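Local atomic coordinates of telomeric DNA-binding factor trf1 (Schizosaccharomyces pombe, PDB entry 6K5S), a protein that probably binds telomeric DNA in fission yeast. Residues 88-93 with 103-108; 129-134 with 209-214; 138-143 with 148-153; 187-192 with 204-209. All blocks are in the same frame, centred on the assembly; numbering follows the deposited sequence.

Interaction 1 of 4, residues 88-93 with 103-108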
loop_
_atom_site.group_PDB
_atom_site.type_symbol
_atom_site.label_atom_id
_atom_site.label_comp_id
_atom_site.label_asym_id
_atom_site.label_seq_id
_atom_site.Cartn_x
_atom_site.Cartn_y
_atom_site.Cartn_z
ATOM N N ALA A 88 -14.866 -0.534 3.289
ATOM C CA ALA A 88 -13.830 -0.426 4.309
ATOM C C ALA A 88 -13.799 0.980 4.885
ATOM O O ALA A 88 -13.651 1.158 6.103
ATOM C CB ALA A 88 -12.469 -0.818 3.727
ATOM N N ILE A 89 -13.956 1.990 4.016
ATOM C CA ILE A 89 -14.007 3.386 4.461
ATOM C C ILE A 89 -15.172 3.600 5.419
ATOM O O ILE A 89 -15.033 4.265 6.447
ATOM C CB ILE A 89 -14.112 4.332 3.248
ATOM C CG1 ILE A 89 -12.782 4.398 2.494
ATOM C CG2 ILE A 89 -14.499 5.771 3.684
ATOM C CD1 ILE A 89 -12.937 5.055 1.103
ATOM N N PHE A 90 -16.351 3.070 5.072
ATOM C CA PHE A 90 -17.529 3.276 5.910
ATOM C C PHE A 90 -17.341 2.631 7.278
ATOM O O PHE A 90 -17.634 3.251 8.314
ATOM C CB PHE A 90 -18.764 2.710 5.218
ATOM C CG PHE A 90 -20.061 3.200 5.795
ATOM C CD1 PHE A 90 -20.576 2.629 6.954
ATOM C CD2 PHE A 90 -20.779 4.216 5.168
ATOM C CE1 PHE A 90 -21.779 3.068 7.485
ATOM C CE2 PHE A 90 -21.982 4.664 5.707
ATOM C CZ PHE A 90 -22.479 4.081 6.859
ATOM N N LEU A 91 -16.822 1.400 7.298
ATOM C CA LEU A 91 -16.630 0.688 8.555
ATOM C C LEU A 91 -15.549 1.347 9.399
ATOM O O LEU A 91 -15.681 1.437 10.629
ATOM C CB LEU A 91 -16.304 -0.780 8.265
ATOM C CG LEU A 91 -16.271 -1.756 9.440
ATOM C CD1 LEU A 91 -17.563 -1.654 10.259
ATOM C CD2 LEU A 91 -16.063 -3.164 8.923
ATOM N N ALA A 92 -14.487 1.844 8.759
ATOM C CA ALA A 92 -13.441 2.534 9.510
ATOM C C ALA A 92 -13.953 3.854 10.059
ATOM O O ALA A 92 -13.616 4.240 11.188
ATOM C CB ALA A 92 -12.217 2.770 8.632
ATOM N N ALA A 93 -14.768 4.569 9.272
ATOM C CA ALA A 93 -15.420 5.776 9.785
ATOM C C ALA A 93 -16.231 5.476 11.041
ATOM O O ALA A 93 -16.153 6.217 12.035
ATOM C CB ALA A 93 -16.327 6.405 8.722
ATOM N N PHE A 103 -23.119 13.280 8.423
ATOM C CA PHE A 103 -23.771 13.822 7.235
ATOM C C PHE A 103 -23.294 13.099 5.982
ATOM O O PHE A 103 -24.102 12.771 5.109
ATOM C CB PHE A 103 -23.509 15.329 7.106
ATOM C CG PHE A 103 -24.016 15.926 5.812
ATOM C CD1 PHE A 103 -23.275 15.829 4.634
ATOM C CD2 PHE A 103 -25.248 16.559 5.769
ATOM C CE1 PHE A 103 -23.757 16.363 3.445
ATOM C CE2 PHE A 103 -25.733 17.092 4.593
ATOM C CZ PHE A 103 -24.987 16.992 3.425
ATOM N N HIS A 104 -21.980 12.835 5.880
ATOM C CA HIS A 104 -21.442 12.179 4.694
ATOM C C HIS A 104 -21.752 10.695 4.682
ATOM O O HIS A 104 -21.906 10.116 3.600
ATOM C CB HIS A 104 -19.929 12.374 4.595
ATOM C CG HIS A 104 -19.539 13.743 4.151
ATOM N ND1 HIS A 104 -18.741 14.570 4.910
ATOM C CD2 HIS A 104 -19.880 14.451 3.050
ATOM C CE1 HIS A 104 -18.583 15.722 4.280
ATOM N NE2 HIS A 104 -19.264 15.676 3.150
ATOM N N LEU A 105 -21.786 10.057 5.854
ATOM C CA LEU A 105 -22.190 8.656 5.911
ATOM C C LEU A 105 -23.615 8.487 5.385
ATOM O O LEU A 105 -23.893 7.601 4.565
ATOM C CB LEU A 105 -22.058 8.126 7.341
ATOM C CG LEU A 105 -20.629 8.084 7.887
ATOM C CD1 LEU A 105 -20.566 7.379 9.226
ATOM C CD2 LEU A 105 -19.678 7.442 6.893
ATOM N N ASN A 106 -24.522 9.352 5.825
ATOM C CA ASN A 106 -25.910 9.288 5.369
ATOM C C ASN A 106 -26.033 9.555 3.872
ATOM O O ASN A 106 -26.729 8.826 3.167
ATOM C CB ASN A 106 -26.768 10.276 6.147
ATOM C CG ASN A 106 -28.190 10.293 5.659
ATOM O OD1 ASN A 106 -28.879 9.282 5.709
ATOM N ND2 ASN A 106 -28.625 11.427 5.143
ATOM N N GLU A 107 -25.376 10.612 3.375
ATOM C CA GLU A 107 -25.514 10.992 1.968
ATOM C C GLU A 107 -25.012 9.901 1.030
ATOM O O GLU A 107 -25.544 9.734 -0.070
ATOM C CB GLU A 107 -24.747 12.293 1.705
ATOM C CG GLU A 107 -24.721 12.744 0.256
ATOM C CD GLU A 107 -24.275 14.198 0.121
ATOM O OE1 GLU A 107 -23.048 14.434 0.028
ATOM O OE2 GLU A 107 -25.146 15.095 0.140
ATOM N N ASN A 108 -23.989 9.166 1.442
ATOM C CA ASN A 108 -23.336 8.152 0.627
ATOM C C ASN A 108 -23.780 6.729 0.942
ATOM O O ASN A 108 -23.256 5.801 0.325
ATOM C CB ASN A 108 -21.816 8.253 0.800
ATOM C CG ASN A 108 -21.239 9.528 0.172
ATOM O OD1 ASN A 108 -20.949 9.561 -1.026
ATOM N ND2 ASN A 108 -21.047 10.564 0.991
#
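L105 of helix 102-113 presses its branched end against F90 and A93, one turn apart on helix 76-94. The leucine can be followed outward from its backbone. Its CB lies 3.8 Å from F90 CE2 and slightly farther from F90 CZ, so contact with the ring begins at the first side-chain carbon. CG then lies beside the backbone N (chi1 -65°), which carries CD2 over one face of the phenyl ring. CD2 stands 4.2 Å from the centroid of the F90 ring and 28° off its normal, a CH-pi contact. The same methyl also reaches A93 CB at 4.0 Å, touching the alanine as well as the ring. The leucine backbone takes part as well: L105 O lies in the plane of the F90 ring at its edge, 3.7 Å from CE2. Farther out, F113 meets F90 edge-to-face, and L131 of helix 122-141 packs on the same ring. Replacing F90 by an alanine would probably leave L105 CD2 without the face it rests on and open a gap between helices 76-94 and 102-113. Within helix 102-113, N108 ND2 turns back to H104 O in a nearly straight 2.8 Å hydrogen bond. The side chains that meet across the pair are apolar, with one backbone oxygen at the ring edge, which implies cohesion mainly by dispersion and shape in a buried part of the helical domain.

Interaction 2 of 4, residues 129-134 with 209-214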
loop_
_atom_site.group_PDB
_atom_site.type_symbol
_atom_site.label_atom_id
_atom_site.label_comp_id
_atom_site.label_asym_id
_atom_site.label_seq_id
_atom_site.Cartn_x
_atom_site.Cartn_y
_atom_site.Cartn_z
ATOM N N MET A 129 -32.099 3.188 8.117
ATOM C CA MET A 129 -32.893 3.862 9.135
ATOM C C MET A 129 -32.114 4.046 10.428
ATOM O O MET A 129 -32.222 5.100 11.079
ATOM C CB MET A 129 -34.180 3.075 9.403
ATOM C CG MET A 129 -35.061 3.632 10.525
ATOM S SD MET A 129 -36.502 2.549 10.866
ATOM C CE MET A 129 -35.731 1.062 11.444
ATOM N N GLU A 130 -31.379 3.010 10.856
ATOM C CA GLU A 130 -30.602 3.114 12.089
ATOM C C GLU A 130 -29.431 4.076 11.925
ATOM O O GLU A 130 -29.055 4.775 12.873
ATOM C CB GLU A 130 -30.090 1.733 12.528
ATOM C CG GLU A 130 -31.187 0.705 12.908
ATOM C CD GLU A 130 -32.105 1.153 14.053
ATOM O OE1 GLU A 130 -31.717 2.024 14.865
ATOM O OE2 GLU A 130 -33.236 0.622 14.151
ATOM N N LEU A 131 -28.806 4.086 10.756
ATOM C CA LEU A 131 -27.768 5.083 10.508
ATOM C C LEU A 131 -28.328 6.491 10.669
ATOM O O LEU A 131 -27.725 7.336 11.339
ATOM C CB LEU A 131 -27.168 4.912 9.106
ATOM C CG LEU A 131 -26.139 6.006 8.770
ATOM C CD1 LEU A 131 -24.922 5.934 9.700
ATOM C CD2 LEU A 131 -25.682 5.835 7.325
ATOM N N LYS A 132 -29.467 6.772 10.031
ATOM C CA LYS A 132 -30.066 8.100 10.141
ATOM C C LYS A 132 -30.375 8.429 11.601
ATOM O O LYS A 132 -30.166 9.560 12.048
ATOM C CB LYS A 132 -31.336 8.182 9.285
ATOM C CG LYS A 132 -31.073 8.047 7.758
ATOM C CD LYS A 132 -32.397 7.889 6.985
ATOM C CE LYS A 132 -32.211 7.979 5.441
ATOM N NZ LYS A 132 -31.596 9.281 5.063
ATOM N N THR A 133 -30.802 7.430 12.367
ATOM C CA THR A 133 -31.101 7.653 13.781
ATOM C C THR A 133 -29.847 8.048 14.557
ATOM O O THR A 133 -29.880 8.979 15.366
ATOM C CB THR A 133 -31.736 6.402 14.397
ATOM O OG1 THR A 133 -32.922 6.078 13.662
ATOM C CG2 THR A 133 -32.116 6.689 15.869
ATOM N N GLN A 134 -28.727 7.361 14.313
ATOM C CA GLN A 134 -27.478 7.753 14.960
ATOM C C GLN A 134 -26.990 9.113 14.468
ATOM O O GLN A 134 -26.433 9.892 15.253
ATOM C CB GLN A 134 -26.388 6.692 14.746
ATOM C CG GLN A 134 -26.688 5.323 15.419
ATOM C CD GLN A 134 -27.012 5.454 16.913
ATOM O OE1 GLN A 134 -26.305 6.143 17.647
ATOM N NE2 GLN A 134 -28.069 4.781 17.357
ATOM N N GLY A 209 -23.567 1.153 20.626
ATOM C CA GLY A 209 -23.047 -0.205 20.564
ATOM C C GLY A 209 -23.940 -1.140 19.779
ATOM O O GLY A 209 -23.461 -1.971 19.005
ATOM N N LYS A 210 -25.258 -0.988 19.931
ATOM C CA LYS A 210 -26.168 -1.802 19.140
ATOM C C LYS A 210 -26.059 -1.473 17.654
ATOM O O LYS A 210 -26.102 -2.376 16.808
ATOM C CB LYS A 210 -27.603 -1.622 19.635
ATOM C CG LYS A 210 -28.549 -2.673 19.107
ATOM C CD LYS A 210 -29.964 -2.476 19.658
ATOM C CE LYS A 210 -30.939 -2.161 18.541
ATOM N NZ LYS A 210 -31.005 -3.263 17.551
ATOM N N PHE A 211 -25.910 -0.192 17.302
ATOM C CA PHE A 211 -25.752 0.107 15.881
ATOM C C PHE A 211 -24.431 -0.434 15.357
ATOM O O PHE A 211 -24.361 -0.944 14.233
ATOM C CB PHE A 211 -25.852 1.614 15.617
ATOM C CG PHE A 211 -25.553 1.984 14.189
ATOM C CD1 PHE A 211 -26.441 1.666 13.186
ATOM C CD2 PHE A 211 -24.366 2.612 13.853
ATOM C CE1 PHE A 211 -26.170 1.993 11.867
ATOM C CE2 PHE A 211 -24.080 2.936 12.530
ATOM C CZ PHE A 211 -24.979 2.628 11.540
ATOM N N LEU A 212 -23.368 -0.318 16.147
ATOM C CA LEU A 212 -22.091 -0.865 15.729
ATOM C C LEU A 212 -22.235 -2.349 15.411
ATOM O O LEU A 212 -21.798 -2.818 14.354
ATOM C CB LEU A 212 -21.058 -0.633 16.824
ATOM C CG LEU A 212 -19.660 -0.102 16.523
ATOM C CD1 LEU A 212 -19.705 1.226 15.800
ATOM C CD2 LEU A 212 -18.913 0.053 17.844
ATOM N N SER A 213 -22.909 -3.086 16.294
ATOM C CA SER A 213 -23.092 -4.518 16.085
ATOM C C SER A 213 -23.965 -4.789 14.864
ATOM O O SER A 213 -23.706 -5.729 14.106
ATOM C CB SER A 213 -23.694 -5.151 17.339
ATOM O OG SER A 213 -23.265 -6.495 17.475
ATOM N N GLU A 214 -24.981 -3.955 14.635
ATOM C CA GLU A 214 -25.798 -4.119 13.440
ATOM C C GLU A 214 -24.956 -3.990 12.176
ATOM O O GLU A 214 -25.069 -4.808 11.256
ATOM C CB GLU A 214 -26.933 -3.090 13.413
ATOM C CG GLU A 214 -27.891 -3.108 14.597
ATOM C CD GLU A 214 -28.875 -4.254 14.554
ATOM O OE1 GLU A 214 -29.095 -4.808 13.454
ATOM O OE2 GLU A 214 -29.432 -4.597 15.625
#
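An obliquely crossed, broadly antiparallel helix pair of the all-helical domain is formed where F211 of helix 208-222 packs onto E130, L131 and Q134 of helix 122-141. The short helical segments approach to 10.6 Å between axes, and their directions differ by 147°. With CG anti to the backbone N (chi1 174°), F211 sends its ring across to the other helix. F211 CE1 comes to 3.5 Å from L131 N, and L131 CD1 meets F211 CZ at 3.8 Å. Nearer the root of the ring, E130 CB lies 3.7 Å from F211 CD1, while Q134 CG lies 3.7 Å from F211 CG. From the side chains of E130 and Q134 it is these aliphatic carbons, CB and CG, that meet the ring. Their polar ends turn to other partners: the E130 carboxylate forms a salt bridge with R189, and Q134 NE2 donates to Y206 O. On the 209-214 side, K210 NZ and E214 OE2 form a salt bridge one turn apart, at 2.8 Å, the lysine meeting the carboxylate from above its plane. An aromatic side chain laid against the aliphatic carbons of a facing helix in this way is helix-helix packing of an all-alpha fold.

Interaction 3 of 4, residues 138-143 with 148-153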
loop_
_atom_site.group_PDB
_atom_site.type_symbol
_atom_site.label_atom_id
_atom_site.label_comp_id
_atom_site.label_asym_id
_atom_site.label_seq_id
_atom_site.Cartn_x
_atom_site.Cartn_y
_atom_site.Cartn_z
ATOM N N SER A 138 -26.281 12.065 17.122
ATOM C CA SER A 138 -25.007 12.785 17.165
ATOM C C SER A 138 -25.195 14.269 16.855
ATOM O O SER A 138 -24.614 15.129 17.528
ATOM C CB SER A 138 -24.010 12.161 16.184
ATOM O OG SER A 138 -22.821 12.952 16.120
ATOM N N ALA A 139 -25.997 14.588 15.838
ATOM C CA ALA A 139 -26.171 15.989 15.471
ATOM C C ALA A 139 -26.802 16.765 16.620
ATOM O O ALA A 139 -26.386 17.894 16.915
ATOM C CB ALA A 139 -27.008 16.097 14.207
ATOM N N MET A 140 -27.772 16.143 17.315
ATOM C CA MET A 140 -28.405 16.775 18.472
ATOM C C MET A 140 -27.395 17.059 19.568
ATOM O O MET A 140 -27.522 18.057 20.291
ATOM C CB MET A 140 -29.537 15.893 19.026
ATOM C CG MET A 140 -30.891 16.079 18.325
ATOM S SD MET A 140 -31.709 17.694 18.488
ATOM C CE MET A 140 -31.079 18.770 17.277
ATOM N N ALA A 141 -26.398 16.193 19.727
ATOM C CA ALA A 141 -25.411 16.381 20.788
ATOM C C ALA A 141 -24.537 17.614 20.587
ATOM O O ALA A 141 -23.901 18.053 21.548
ATOM C CB ALA A 141 -24.497 15.145 20.909
ATOM N N GLN A 142 -24.451 18.159 19.375
ATOM C CA GLN A 142 -23.653 19.368 19.155
ATOM C C GLN A 142 -24.409 20.649 19.494
ATOM O O GLN A 142 -23.799 21.738 19.492
ATOM C CB GLN A 142 -23.163 19.428 17.702
ATOM C CG GLN A 142 -22.537 18.124 17.185
ATOM C CD GLN A 142 -21.601 17.471 18.206
ATOM O OE1 GLN A 142 -20.719 18.128 18.764
ATOM N NE2 GLN A 142 -21.773 16.164 18.425
ATOM N N ALA A 143 -25.717 20.545 19.758
ATOM C CA ALA A 143 -26.559 21.689 20.135
ATOM C C ALA A 143 -26.401 22.820 19.129
ATOM O O ALA A 143 -26.346 24.006 19.477
ATOM C CB ALA A 143 -26.255 22.161 21.559
ATOM N N GLY A 148 -36.102 19.667 14.564
ATOM C CA GLY A 148 -36.891 19.656 13.344
ATOM C C GLY A 148 -36.053 19.763 12.086
ATOM O O GLY A 148 -36.261 19.018 11.123
ATOM N N ASP A 149 -35.079 20.682 12.080
ATOM C CA ASP A 149 -34.220 20.858 10.907
ATOM C C ASP A 149 -33.385 19.609 10.641
ATOM O O ASP A 149 -33.234 19.164 9.491
ATOM C CB ASP A 149 -33.291 22.065 11.096
ATOM C CG ASP A 149 -34.036 23.376 11.187
ATOM O OD1 ASP A 149 -35.286 23.376 11.036
ATOM O OD2 ASP A 149 -33.359 24.408 11.421
ATOM N N ILE A 150 -32.788 19.064 11.695
ATOM C CA ILE A 150 -31.991 17.848 11.561
ATOM C C ILE A 150 -32.830 16.726 10.974
ATOM O O ILE A 150 -32.418 16.027 10.033
ATOM C CB ILE A 150 -31.409 17.450 12.928
ATOM C CG1 ILE A 150 -30.692 18.652 13.527
ATOM C CG2 ILE A 150 -30.535 16.222 12.777
ATOM C CD1 ILE A 150 -29.711 18.311 14.554
ATOM N N LEU A 151 -34.030 16.556 11.508
ATOM C CA LEU A 151 -34.844 15.419 11.113
ATOM C C LEU A 151 -35.311 15.552 9.675
ATOM O O LEU A 151 -35.392 14.549 8.958
ATOM C CB LEU A 151 -36.025 15.262 12.062
ATOM C CG LEU A 151 -35.655 14.626 13.392
ATOM C CD1 LEU A 151 -36.738 14.820 14.465
ATOM C CD2 LEU A 151 -35.376 13.126 13.182
ATOM N N ASN A 152 -35.624 16.777 9.234
ATOM C CA ASN A 152 -36.085 16.960 7.864
ATOM C C ASN A 152 -34.964 16.700 6.871
ATOM O O ASN A 152 -35.226 16.265 5.745
ATOM C CB ASN A 152 -36.666 18.367 7.669
ATOM C CG ASN A 152 -38.079 18.506 8.224
ATOM O OD1 ASN A 152 -38.742 17.520 8.573
ATOM N ND2 ASN A 152 -38.540 19.748 8.332
ATOM N N ASP A 153 -33.709 16.933 7.271
ATOM C CA ASP A 153 -32.590 16.565 6.409
ATOM C C ASP A 153 -32.401 15.058 6.381
ATOM O O ASP A 153 -32.159 14.474 5.318
ATOM C CB ASP A 153 -31.300 17.227 6.889
ATOM C CG ASP A 153 -31.272 18.705 6.616
ATOM O OD1 ASP A 153 -32.205 19.218 5.954
ATOM O OD2 ASP A 153 -30.317 19.354 7.073
#
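I150 meets A139 with both of its branches and M140 with the longer one. A139 CB lies 3.5 Å from I150 CD1 and 3.8 Å from I150 CG2, so the alanine methyl sits against both branches of the isoleucine. M140 approaches obliquely: its chain, bent at chi2 and chi3, brings the terminal methyl round toward the same residue. The modelled separation of that methyl from I150 CD1 is too short to be trusted, so its exact placement is doubtful. The isoleucine owes its reach to its first torsion (chi1 -52°), which sets CG1 beside the backbone N and CG2 anti to it, presenting both branches to the other helix. A valine in its place would lose CD1 and is likely to leave A139 CB without its nearest partner and open a gap there.

The two segments are the arms of a short helical hairpin, helix 122-141 followed after a brief turn by helix 147-154 running back in roughly the opposite direction. At the turn A143 leaves helical geometry with positive phi (52°), its N still bonded to M140 O at 3.1 Å. Just before it, Q142 NE2 folds back to S138 O at 3.2 Å. R145, in the connection, forms a salt bridge with D153 OD2 and so ties the turn to the second arm. Y136, a turn earlier on helix 122-141, packs on I150 and on L151, whose side chain also rests on K190, L193 and A194 of helix 177-195.

Interaction 4 of 4, residues 187-192 with 204-209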
loop_
_atom_site.group_PDB
_atom_site.type_symbol
_atom_site.label_atom_id
_atom_site.label_comp_id
_atom_site.label_asym_id
_atom_site.label_seq_id
_atom_site.Cartn_x
_atom_site.Cartn_y
_atom_site.Cartn_z
ATOM N N THR A 187 -40.603 7.076 7.934
ATOM C CA THR A 187 -41.602 8.037 8.404
ATOM C C THR A 187 -41.949 7.797 9.867
ATOM O O THR A 187 -42.001 8.738 10.667
ATOM C CB THR A 187 -42.871 7.945 7.547
ATOM O OG1 THR A 187 -42.520 7.995 6.159
ATOM C CG2 THR A 187 -43.839 9.075 7.871
ATOM N N ALA A 188 -42.194 6.535 10.228
ATOM C CA ALA A 188 -42.508 6.185 11.611
ATOM C C ALA A 188 -41.353 6.501 12.555
ATOM O O ALA A 188 -41.576 6.959 13.685
ATOM C CB ALA A 188 -42.874 4.704 11.699
ATOM N N ARG A 189 -40.111 6.245 12.122
ATOM C CA ARG A 189 -38.961 6.527 12.975
ATOM C C ARG A 189 -38.770 8.030 13.160
ATOM O O ARG A 189 -38.437 8.492 14.263
ATOM C CB ARG A 189 -37.701 5.875 12.387
ATOM C CG ARG A 189 -36.421 6.222 13.125
ATOM C CD ARG A 189 -36.453 5.680 14.548
ATOM N NE ARG A 189 -36.641 4.227 14.575
ATOM C CZ ARG A 189 -35.652 3.340 14.558
ATOM N NH1 ARG A 189 -34.382 3.737 14.490
ATOM N NH2 ARG A 189 -35.928 2.043 14.592
ATOM N N LYS A 190 -39.007 8.810 12.103
ATOM C CA LYS A 190 -38.920 10.263 12.225
ATOM C C LYS A 190 -39.894 10.782 13.280
ATOM O O LYS A 190 -39.519 11.575 14.152
ATOM C CB LYS A 190 -39.185 10.912 10.866
ATOM C CG LYS A 190 -38.840 12.383 10.776
ATOM C CD LYS A 190 -39.427 12.986 9.507
ATOM C CE LYS A 190 -38.830 14.348 9.233
ATOM N NZ LYS A 190 -39.556 15.067 8.146
ATOM N N GLU A 191 -41.143 10.317 13.230
ATOM C CA GLU A 191 -42.144 10.764 14.191
ATOM C C GLU A 191 -41.760 10.359 15.608
ATOM O O GLU A 191 -41.812 11.179 16.532
ATOM C CB GLU A 191 -43.514 10.193 13.812
ATOM C CG GLU A 191 -44.535 10.180 14.958
ATOM C CD GLU A 191 -45.973 10.182 14.454
ATOM O OE1 GLU A 191 -46.184 9.816 13.275
ATOM O OE2 GLU A 191 -46.885 10.551 15.232
ATOM N N ARG A 192 -41.373 9.094 15.806
ATOM C CA ARG A 192 -40.940 8.671 17.135
ATOM C C ARG A 192 -39.789 9.534 17.634
ATOM O O ARG A 192 -39.746 9.913 18.813
ATOM C CB ARG A 192 -40.539 7.196 17.127
ATOM C CG ARG A 192 -39.712 6.802 18.343
ATOM C CD ARG A 192 -39.810 5.328 18.665
ATOM N NE ARG A 192 -40.987 5.043 19.473
ATOM C CZ ARG A 192 -42.132 4.609 18.966
ATOM N NH1 ARG A 192 -43.163 4.372 19.761
ATOM N NH2 ARG A 192 -42.236 4.414 17.655
ATOM N N GLU A 204 -29.708 6.178 24.960
ATOM C CA GLU A 204 -29.951 4.950 25.703
ATOM C C GLU A 204 -30.976 4.090 24.979
ATOM O O GLU A 204 -30.856 2.862 24.946
ATOM C CB GLU A 204 -30.398 5.274 27.129
ATOM C CG GLU A 204 -29.333 6.001 27.947
ATOM C CD GLU A 204 -29.659 6.049 29.430
ATOM O OE1 GLU A 204 -29.356 7.075 30.088
ATOM O OE2 GLU A 204 -30.234 5.063 29.938
ATOM N N VAL A 205 -31.961 4.731 24.348
ATOM C CA VAL A 205 -33.000 4.026 23.603
ATOM C C VAL A 205 -32.445 3.408 22.317
ATOM O O VAL A 205 -32.834 2.303 21.919
ATOM C CB VAL A 205 -34.145 5.011 23.304
ATOM C CG1 VAL A 205 -35.004 4.488 22.230
ATOM C CG2 VAL A 205 -34.955 5.287 24.560
ATOM N N TYR A 206 -31.567 4.127 21.618
ATOM C CA TYR A 206 -30.916 3.619 20.413
ATOM C C TYR A 206 -29.416 3.660 20.676
ATOM O O TYR A 206 -28.711 4.559 20.183
ATOM C CB TYR A 206 -31.311 4.434 19.182
ATOM C CG TYR A 206 -32.802 4.438 18.894
ATOM C CD1 TYR A 206 -33.422 3.355 18.283
ATOM C CD2 TYR A 206 -33.578 5.539 19.219
ATOM C CE1 TYR A 206 -34.785 3.372 18.007
ATOM C CE2 TYR A 206 -34.932 5.567 18.956
ATOM C CZ TYR A 206 -35.534 4.482 18.359
ATOM O OH TYR A 206 -36.888 4.538 18.109
ATOM N N PRO A 207 -28.896 2.716 21.471
ATOM C CA PRO A 207 -27.485 2.772 21.864
ATOM C C PRO A 207 -26.555 2.597 20.672
ATOM O O PRO A 207 -26.842 1.860 19.725
ATOM C CB PRO A 207 -27.346 1.605 22.854
ATOM C CG PRO A 207 -28.397 0.628 22.427
ATOM C CD PRO A 207 -29.559 1.493 21.967
ATOM N N TRP A 208 -25.425 3.303 20.734
ATOM C CA TRP A 208 -24.434 3.217 19.667
ATOM C C TRP A 208 -23.919 1.792 19.510
ATOM O O TRP A 208 -23.861 1.256 18.394
ATOM C CB TRP A 208 -23.291 4.180 19.959
ATOM C CG TRP A 208 -22.168 4.133 18.980
ATOM C CD1 TRP A 208 -20.900 3.700 19.211
ATOM C CD2 TRP A 208 -22.205 4.567 17.616
ATOM N NE1 TRP A 208 -20.134 3.836 18.068
ATOM C CE2 TRP A 208 -20.917 4.370 17.077
ATOM C CE3 TRP A 208 -23.207 5.091 16.798
ATOM C CZ2 TRP A 208 -20.604 4.685 15.755
ATOM C CZ3 TRP A 208 -22.899 5.424 15.494
ATOM C CH2 TRP A 208 -21.610 5.207 14.977
ATOM N N GLY A 209 -23.567 1.153 20.626
ATOM C CA GLY A 209 -23.047 -0.205 20.564
ATOM C C GLY A 209 -23.940 -1.140 19.779
ATOM O O GLY A 209 -23.461 -1.971 19.005
#
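Segment 187-192 is regular helix, whereas 204-209 breaks between helices: Y206 leaves helical geometry at the end of helix 202-205, and P207 takes the N-cap position of helix 208-222. This short connection between two helices of the all-helical domain keeps its backbone well away from helix 177-195. The CA atoms of R189 and Y206 are 11.3 Å apart, a distance that long side chains must bridge. Y206, with CG beside the backbone N, points its ring at the facing helix, while R189 comes from the opposite direction with its chain bent at chi2 and chi3. R189 thereby brings one face of its guanidinium over Y206 CE1, which stands 3.5 Å above the guanidinium plane and over its centre. The two flat groups are 28° apart, and R189 NH1 lies 3.6 Å from Y206 CE1. The guanidinium is fixed from another quarter too, because R189 NH1 donates to T133 OG1 on helix 122-141. R192 reaches the tyrosine differently, crossing it at about a right angle. Its aliphatic stem comes to the ring's edge near the ring plane, R192 CD at 3.1 Å from Y206 OH, while its guanidinium is turned 65° from the ring. Y206 also packs on T133 and I137, setting this surface contact against helix 122-141. Within its own segment, V205 CG1 stands 3.4 Å above the Y206 ring plane, displaced toward the rim.

Overall arrangement
From the N terminus, interaction 1 closes first, a short loop joining helix 76-94 to helix 102-113. The next helix, 122-141, then opens interaction 2, whose long loop ends only at helix 208-222 and encloses the other two contacts. Interaction 3 folds helix 147-154 back on the end of helix 122-141, and interaction 4 follows in series, tying helix 177-195 to the turn before helix 208-222. No loops cross. Interactions 1 and 2 touch through N106 and K132 and through L131 against F90. Interactions 2 and 4 share G209, their centres about 9 Å apart, and N152 with K190 joins interaction 3 to interaction 4. Helix 122-141 takes part in interactions 2 and 3 and touches residues of interactions 1 and 4.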